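Long-range contact in 450aa long hypothetical fmu protein (Pyrococcus horikoshii, PDB 2YXL), which probably binds RNA and methylates cytosine at carbon 5, as an S-adenosylmethionine-dependent enzyme of the RsmB/NOP family: residues 410-421 against 436-447. Sequence-based numbering, arbitrary orientation.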
ATOM      1  N   GLU A 410      29.934 -14.610  -3.723  1.00 37.30           N
ATOM      2  CA  GLU A 410      29.937 -14.758  -5.178  1.00 37.27           C
ATOM      3  C   GLU A 410      28.551 -14.975  -5.782  1.00 37.34           C
ATOM      4  O   GLU A 410      28.109 -16.111  -5.976  1.00 37.33           O
ATOM      5  CB  GLU A 410      30.920 -15.829  -5.659  1.00 37.30           C
ATOM      6  CG  GLU A 410      31.761 -15.384  -6.867  1.00 37.32           C
ATOM      7  CD  GLU A 410      31.031 -14.400  -7.783  1.00 36.94           C
ATOM      8  OE1 GLU A 410      31.355 -13.193  -7.742  1.00 35.99           O
ATOM      9  OE2 GLU A 410      30.128 -14.833  -8.532  1.00 37.28           O
ATOM     10  N   PHE A 411      27.891 -13.862  -6.084  1.00 37.26           N
ATOM     11  CA  PHE A 411      26.626 -13.866  -6.800  1.00 37.28           C
ATOM     12  C   PHE A 411      26.794 -13.213  -8.166  1.00 37.33           C
ATOM     13  O   PHE A 411      27.747 -12.463  -8.395  1.00 37.28           O
ATOM     14  CB  PHE A 411      25.556 -13.118  -5.999  1.00 37.23           C
ATOM     15  CG  PHE A 411      24.996 -13.905  -4.849  1.00 37.14           C
ATOM     16  CD1 PHE A 411      25.678 -13.977  -3.637  1.00 37.11           C
ATOM     17  CD2 PHE A 411      23.778 -14.568  -4.974  1.00 36.85           C
ATOM     18  CE1 PHE A 411      25.160 -14.704  -2.571  1.00 37.09           C
ATOM     19  CE2 PHE A 411      23.249 -15.295  -3.912  1.00 36.78           C
ATOM     20  CZ  PHE A 411      23.941 -15.362  -2.708  1.00 37.16           C
ATOM     21  N   LYS A 412      25.871 -13.521  -9.075  1.00 37.36           N
ATOM     22  CA  LYS A 412      25.765 -12.801 -10.342  1.00 37.49           C
ATOM     23  C   LYS A 412      24.302 -12.573 -10.726  1.00 37.46           C
ATOM     24  O   LYS A 412      23.415 -13.341 -10.339  1.00 37.52           O
ATOM     25  CB  LYS A 412      26.567 -13.486 -11.461  1.00 37.52           C
ATOM     26  CG  LYS A 412      26.221 -14.940 -11.742  1.00 38.07           C
ATOM     27  CD  LYS A 412      25.311 -15.067 -12.951  1.00 38.96           C
ATOM     28  CE  LYS A 412      25.384 -16.462 -13.546  1.00 39.31           C
ATOM     29  NZ  LYS A 412      24.474 -16.588 -14.716  1.00 39.92           N
ATOM     30  N   LEU A 413      24.065 -11.503 -11.477  1.00 37.34           N
ATOM     31  CA  LEU A 413      22.720 -11.083 -11.838  1.00 37.21           C
ATOM     32  C   LEU A 413      22.156 -11.935 -12.977  1.00 37.25           C
ATOM     33  O   LEU A 413      22.751 -12.020 -14.058  1.00 37.25           O
ATOM     34  CB  LEU A 413      22.730  -9.597 -12.214  1.00 37.21           C
ATOM     35  CG  LEU A 413      21.440  -8.775 -12.183  1.00 37.18           C
ATOM     36  CD1 LEU A 413      20.796  -8.779 -10.804  1.00 36.99           C
ATOM     37  CD2 LEU A 413      21.743  -7.354 -12.620  1.00 37.13           C
ATOM     38  N   VAL A 414      21.020 -12.583 -12.713  1.00 37.16           N
ATOM     39  CA  VAL A 414      20.313 -13.370 -13.727  1.00 36.96           C
ATOM     40  C   VAL A 414      19.366 -12.425 -14.467  1.00 36.96           C
ATOM     41  O   VAL A 414      18.444 -11.880 -13.859  1.00 36.84           O
ATOM     42  CB  VAL A 414      19.511 -14.549 -13.108  1.00 36.90           C
ATOM     43  CG1 VAL A 414      18.896 -15.420 -14.200  1.00 36.61           C
ATOM     44  CG2 VAL A 414      20.388 -15.389 -12.193  1.00 36.66           C
ATOM     45  N   PRO A 415      19.598 -12.227 -15.782  1.00 37.00           N
ATOM     46  CA  PRO A 415      18.856 -11.243 -16.576  1.00 37.02           C
ATOM     47  C   PRO A 415      17.347 -11.473 -16.543  1.00 37.11           C
ATOM     48  O   PRO A 415      16.891 -12.615 -16.638  1.00 37.16           O
ATOM     49  CB  PRO A 415      19.398 -11.453 -17.995  1.00 37.03           C
ATOM     50  CG  PRO A 415      20.732 -12.074 -17.804  1.00 36.91           C
ATOM     51  CD  PRO A 415      20.590 -12.948 -16.600  1.00 36.89           C
ATOM     52  N   LEU A 416      16.596 -10.385 -16.394  1.00 37.17           N
ATOM     53  CA  LEU A 416      15.137 -10.420 -16.340  1.00 37.31           C
ATOM     54  C   LEU A 416      14.531  -9.566 -17.448  1.00 37.35           C
ATOM     55  O   LEU A 416      14.986  -8.445 -17.690  1.00 37.45           O
ATOM     56  CB  LEU A 416      14.650  -9.913 -14.975  1.00 37.33           C
ATOM     57  CG  LEU A 416      14.238 -10.889 -13.861  1.00 37.31           C
ATOM     58  CD1 LEU A 416      15.065 -12.167 -13.830  1.00 37.41           C
ATOM     59  CD2 LEU A 416      14.293 -10.189 -12.515  1.00 37.36           C
ATOM     60  N   LYS A 417      13.508 -10.096 -18.120  1.00 37.40           N
ATOM     61  CA  LYS A 417      12.792  -9.334 -19.149  1.00 37.40           C
ATOM     62  C   LYS A 417      11.276  -9.297 -18.922  1.00 37.05           C
ATOM     63  O   LYS A 417      10.675  -8.224 -18.930  1.00 37.33           O
ATOM     64  CB  LYS A 417      13.128  -9.842 -20.556  1.00 37.55           C
ATOM     65  CG  LYS A 417      13.320  -8.729 -21.601  1.00 38.44           C
ATOM     66  CD  LYS A 417      12.037  -8.368 -22.374  1.00 39.43           C
ATOM     67  CE  LYS A 417      11.261  -7.195 -21.761  1.00 40.08           C
ATOM     68  NZ  LYS A 417      12.014  -5.904 -21.715  1.00 40.59           N
ATOM     69  N   SER A 418      10.664 -10.459 -18.710  1.00 36.51           N
ATOM     70  CA  SER A 418       9.210 -10.533 -18.552  1.00 36.06           C
ATOM     71  C   SER A 418       8.738 -10.305 -17.119  1.00 35.73           C
ATOM     72  O   SER A 418       9.387 -10.755 -16.178  1.00 35.80           O
ATOM     73  CB  SER A 418       8.681 -11.866 -19.071  1.00 35.92           C
ATOM     74  OG  SER A 418       8.640 -11.854 -20.482  1.00 36.17           O
ATOM     75  N   PRO A 419       7.582  -9.631 -16.950  1.00 35.37           N
ATOM     76  CA  PRO A 419       6.766  -9.031 -18.000  1.00 35.04           C
ATOM     77  C   PRO A 419       6.907  -7.509 -18.117  1.00 34.81           C
ATOM     78  O   PRO A 419       6.227  -6.887 -18.935  1.00 34.72           O
ATOM     79  CB  PRO A 419       5.349  -9.388 -17.548  1.00 35.09           C
ATOM     80  CG  PRO A 419       5.448  -9.498 -16.009  1.00 35.06           C
ATOM     81  CD  PRO A 419       6.919  -9.505 -15.642  1.00 35.24           C
ATOM     82  N   TYR A 420       7.783  -6.917 -17.312  1.00 34.56           N
ATOM     83  CA  TYR A 420       7.880  -5.462 -17.241  1.00 34.38           C
ATOM     84  C   TYR A 420       9.092  -4.899 -17.987  1.00 34.36           C
ATOM     85  O   TYR A 420       9.526  -5.462 -18.990  1.00 34.52           O
ATOM     86  CB  TYR A 420       7.832  -4.982 -15.784  1.00 34.02           C
ATOM     87  CG  TYR A 420       6.605  -5.445 -15.023  1.00 33.88           C
ATOM     88  CD1 TYR A 420       6.718  -6.360 -13.974  1.00 33.85           C
ATOM     89  CD2 TYR A 420       5.328  -4.976 -15.354  1.00 33.30           C
ATOM     90  CE1 TYR A 420       5.594  -6.791 -13.267  1.00 33.57           C
ATOM     91  CE2 TYR A 420       4.199  -5.402 -14.656  1.00 33.09           C
ATOM     92  CZ  TYR A 420       4.340  -6.309 -13.612  1.00 33.55           C
ATOM     93  OH  TYR A 420       3.234  -6.737 -12.914  1.00 33.33           O
ATOM     94  N   ASP A 421       9.625  -3.785 -17.492  1.00 34.46           N
ATOM     95  CA  ASP A 421      10.668  -3.040 -18.191  1.00 34.50           C
ATOM     96  C   ASP A 421      12.047  -3.172 -17.537  1.00 34.45           C
ATOM     97  O   ASP A 421      12.145  -3.616 -16.393  1.00 34.39           O
ATOM     98  CB  ASP A 421      10.254  -1.569 -18.306  1.00 34.58           C
ATOM     99  CG  ASP A 421       9.106  -1.360 -19.281  1.00 34.76           C
ATOM    100  OD1 ASP A 421       8.637  -2.348 -19.893  1.00 34.83           O
ATOM    101  OD2 ASP A 421       8.672  -0.203 -19.437  1.00 35.14           O
ATOM    102  N   HIS A 436       2.349   0.296 -16.595  1.00 33.21           N
ATOM    103  CA  HIS A 436       1.864  -1.076 -16.410  1.00 33.23           C
ATOM    104  C   HIS A 436       0.572  -1.231 -15.610  1.00 33.08           C
ATOM    105  O   HIS A 436       0.048  -2.338 -15.503  1.00 33.06           O
ATOM    106  CB  HIS A 436       2.959  -1.946 -15.785  1.00 33.31           C
ATOM    107  CG  HIS A 436       4.260  -1.911 -16.525  1.00 33.39           C
ATOM    108  ND1 HIS A 436       5.402  -1.350 -15.995  1.00 33.64           N
ATOM    109  CD2 HIS A 436       4.599  -2.367 -17.753  1.00 32.96           C
ATOM    110  CE1 HIS A 436       6.391  -1.468 -16.864  1.00 33.54           C
ATOM    111  NE2 HIS A 436       5.929  -2.080 -17.940  1.00 33.03           N
ATOM    112  N   SER A 437       0.063  -0.134 -15.055  1.00 33.09           N
ATOM    113  CA  SER A 437      -1.154  -0.159 -14.226  1.00 33.25           C
ATOM    114  C   SER A 437      -1.055  -1.110 -13.027  1.00 33.12           C
ATOM    115  O   SER A 437      -2.021  -1.786 -12.661  1.00 33.35           O
ATOM    116  CB  SER A 437      -2.395  -0.469 -15.071  1.00 33.18           C
ATOM    117  OG  SER A 437      -2.640   0.576 -15.991  1.00 33.74           O
ATOM    118  N   THR A 438       0.134  -1.162 -12.442  1.00 32.91           N
ATOM    119  CA  THR A 438       0.364  -1.833 -11.167  1.00 32.66           C
ATOM    120  C   THR A 438       1.239  -0.889 -10.343  1.00 32.41           C
ATOM    121  O   THR A 438       1.624   0.170 -10.838  1.00 32.38           O
ATOM    122  CB  THR A 438       1.002  -3.240 -11.363  1.00 32.74           C
ATOM    123  OG1 THR A 438       0.983  -3.963 -10.126  1.00 32.56           O
ATOM    124  CG2 THR A 438       2.437  -3.148 -11.897  1.00 32.60           C
ATOM    125  N   ILE A 439       1.532  -1.246  -9.096  1.00 32.30           N
ATOM    126  CA  ILE A 439       2.419  -0.437  -8.245  1.00 32.03           C
ATOM    127  C   ILE A 439       3.852  -0.374  -8.784  1.00 32.10           C
ATOM    128  O   ILE A 439       4.289  -1.270  -9.508  1.00 32.04           O
ATOM    129  CB  ILE A 439       2.454  -0.962  -6.788  1.00 32.14           C
ATOM    130  CG1 ILE A 439       2.788  -2.464  -6.758  1.00 31.83           C
ATOM    131  CG2 ILE A 439       1.131  -0.649  -6.078  1.00 31.98           C
ATOM    132  CD1 ILE A 439       3.162  -3.006  -5.388  1.00 31.65           C
ATOM    133  N   GLY A 440       4.571   0.693  -8.436  1.00 32.20           N
ATOM    134  CA  GLY A 440       6.006   0.792  -8.716  1.00 32.11           C
ATOM    135  C   GLY A 440       6.741  -0.326  -7.997  1.00 32.08           C
ATOM    136  O   GLY A 440       6.538  -0.540  -6.803  1.00 32.34           O
ATOM    137  N   PHE A 441       7.586  -1.048  -8.721  1.00 31.90           N
ATOM    138  CA  PHE A 441       8.211  -2.249  -8.178  1.00 31.74           C
ATOM    139  C   PHE A 441       9.605  -2.469  -8.755  1.00 31.76           C
ATOM    140  O   PHE A 441       9.924  -1.968  -9.837  1.00 31.91           O
ATOM    141  CB  PHE A 441       7.329  -3.461  -8.475  1.00 31.53           C
ATOM    142  CG  PHE A 441       7.270  -4.469  -7.364  1.00 30.95           C
ATOM    143  CD1 PHE A 441       8.034  -5.629  -7.420  1.00 30.51           C
ATOM    144  CD2 PHE A 441       6.434  -4.269  -6.272  1.00 30.71           C
ATOM    145  CE1 PHE A 441       7.971  -6.575  -6.403  1.00 30.32           C
ATOM    146  CE2 PHE A 441       6.363  -5.207  -5.245  1.00 30.96           C
ATOM    147  CZ  PHE A 441       7.137  -6.364  -5.310  1.00 31.02           C
ATOM    148  N   PHE A 442      10.428  -3.218  -8.025  1.00 31.60           N
ATOM    149  CA  PHE A 442      11.790  -3.514  -8.451  1.00 31.32           C
ATOM    150  C   PHE A 442      12.118  -4.982  -8.228  1.00 31.28           C
ATOM    151  O   PHE A 442      11.731  -5.562  -7.215  1.00 31.04           O
ATOM    152  CB  PHE A 442      12.784  -2.626  -7.705  1.00 31.46           C
ATOM    153  CG  PHE A 442      14.220  -2.859  -8.094  1.00 31.61           C
ATOM    154  CD1 PHE A 442      14.719  -2.364  -9.297  1.00 31.21           C
ATOM    155  CD2 PHE A 442      15.073  -3.567  -7.252  1.00 31.44           C
ATOM    156  CE1 PHE A 442      16.038  -2.572  -9.656  1.00 31.38           C
ATOM    157  CE2 PHE A 442      16.399  -3.780  -7.603  1.00 31.72           C
ATOM    158  CZ  PHE A 442      16.881  -3.283  -8.809  1.00 31.81           C
ATOM    159  N   TYR A 443      12.831  -5.565  -9.190  1.00 31.33           N
ATOM    160  CA  TYR A 443      13.209  -6.976  -9.163  1.00 31.38           C
ATOM    161  C   TYR A 443      14.703  -7.135  -9.428  1.00 31.38           C
ATOM    162  O   TYR A 443      15.243  -6.539 -10.368  1.00 31.51           O
ATOM    163  CB  TYR A 443      12.443  -7.768 -10.234  1.00 31.54           C
ATOM    164  CG  TYR A 443      10.944  -7.580 -10.242  1.00 31.63           C
ATOM    165  CD1 TYR A 443      10.369  -6.449 -10.818  1.00 31.61           C
ATOM    166  CD2 TYR A 443      10.098  -8.552  -9.704  1.00 31.79           C
ATOM    167  CE1 TYR A 443       9.000  -6.273 -10.837  1.00 32.24           C
ATOM    168  CE2 TYR A 443       8.719  -8.388  -9.721  1.00 31.79           C
ATOM    169  CZ  TYR A 443       8.179  -7.245 -10.291  1.00 32.03           C
ATOM    170  OH  TYR A 443       6.821  -7.056 -10.314  1.00 31.51           O
ATOM    171  N   ALA A 444      15.365  -7.949  -8.608  1.00 31.14           N
ATOM    172  CA  ALA A 444      16.757  -8.320  -8.845  1.00 30.83           C
ATOM    173  C   ALA A 444      16.963  -9.790  -8.521  1.00 30.74           C
ATOM    174  O   ALA A 444      16.895 -10.190  -7.356  1.00 30.73           O
ATOM    175  CB  ALA A 444      17.688  -7.459  -8.026  1.00 30.88           C
ATOM    176  N   LEU A 445      17.195 -10.591  -9.558  1.00 30.56           N
ATOM    177  CA  LEU A 445      17.414 -12.021  -9.389  1.00 30.47           C
ATOM    178  C   LEU A 445      18.908 -12.337  -9.388  1.00 30.50           C
ATOM    179  O   LEU A 445      19.651 -11.917 -10.279  1.00 30.47           O
ATOM    180  CB  LEU A 445      16.669 -12.831 -10.460  1.00 30.46           C
ATOM    181  CG  LEU A 445      16.572 -14.353 -10.276  1.00 30.24           C
ATOM    182  CD1 LEU A 445      15.774 -14.731  -9.026  1.00 29.84           C
ATOM    183  CD2 LEU A 445      15.971 -15.014 -11.512  1.00 30.41           C
ATOM    184  N   LEU A 446      19.326 -13.083  -8.373  1.00 30.43           N
ATOM    185  CA  LEU A 446      20.734 -13.340  -8.112  1.00 30.48           C
ATOM    186  C   LEU A 446      20.946 -14.827  -7.880  1.00 30.47           C
ATOM    187  O   LEU A 446      20.102 -15.487  -7.279  1.00 30.47           O
ATOM    188  CB  LEU A 446      21.182 -12.553  -6.874  1.00 30.38           C
ATOM    189  CG  LEU A 446      20.826 -11.059  -6.843  1.00 30.36           C
ATOM    190  CD1 LEU A 446      20.503 -10.576  -5.432  1.00 30.08           C
ATOM    191  CD2 LEU A 446      21.929 -10.225  -7.481  1.00 30.36           C
ATOM    192  N   GLU A 447      22.062 -15.355  -8.370  1.00 30.53           N
ATOM    193  CA  GLU A 447      22.456 -16.723  -8.042  1.00 30.64           C
ATOM    194  C   GLU A 447      23.950 -16.824  -7.764  1.00 30.67           C
ATOM    195  O   GLU A 447      24.744 -16.045  -8.298  1.00 30.65           O
ATOM    196  CB  GLU A 447      22.018 -17.719  -9.130  1.00 30.61           C
ATOM    197  CG  GLU A 447      22.873 -17.768 -10.394  1.00 30.56           C
ATOM    198  CD  GLU A 447      22.685 -19.061 -11.182  1.00 30.74           C
ATOM    199  OE1 GLU A 447      23.585 -19.413 -11.977  1.00 31.20           O
ATOM    200  OE2 GLU A 447      21.645 -19.734 -11.006  1.00 30.74           O
TER
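Tyr420 turns an edge of its ring onto the face of His436 in a T-shaped stack, planes at 67°, Tyr420 CD2 over the centre of the imidazole. With CG anti to the carbonyl carbon (chi1 -56°) the ring swings toward the histidine, and Tyr420 CB makes a CH-pi contact with the same face. Asp421 OD1 lies at the imidazole edge, near its plane, and takes a weak hydrogen bond from His436 NE2 (3.3 Å), while Arg435 salt-bridges the other carboxylate oxygen and the backbone N of Trp432 bonds His436 ND1. Tyr420 CE1 comes within 3.2 Å of Tyr443 OH, the two rings nearly parallel but slid apart; the Tyr420 hydroxyl bonds Glu246 and that of Tyr443 bonds Ala247 O, tying the cluster to helix 246-255. An alanine in place of Tyr420 would probably leave the His436 face without its ring partner and Glu246 without this hydroxyl.

Further along, Leu416 meets Tyr443 and Leu445 at about right angles, its CD1 3.8 Å from Leu445 CD2. Val414 continues this packing, CG2 lying 3.9 Å from Glu447 CG. Antiparallel pairing follows, with Val414 N bonded to Leu445 O (2.9 Å), Lys412 N to Glu447 O and Glu447 N to Lys412 O. Short strand 412-413 thus extends the sheet alongside 441-447, the antiparallel C-terminal strand characteristic of the Rossmann-like class I methyltransferase fold.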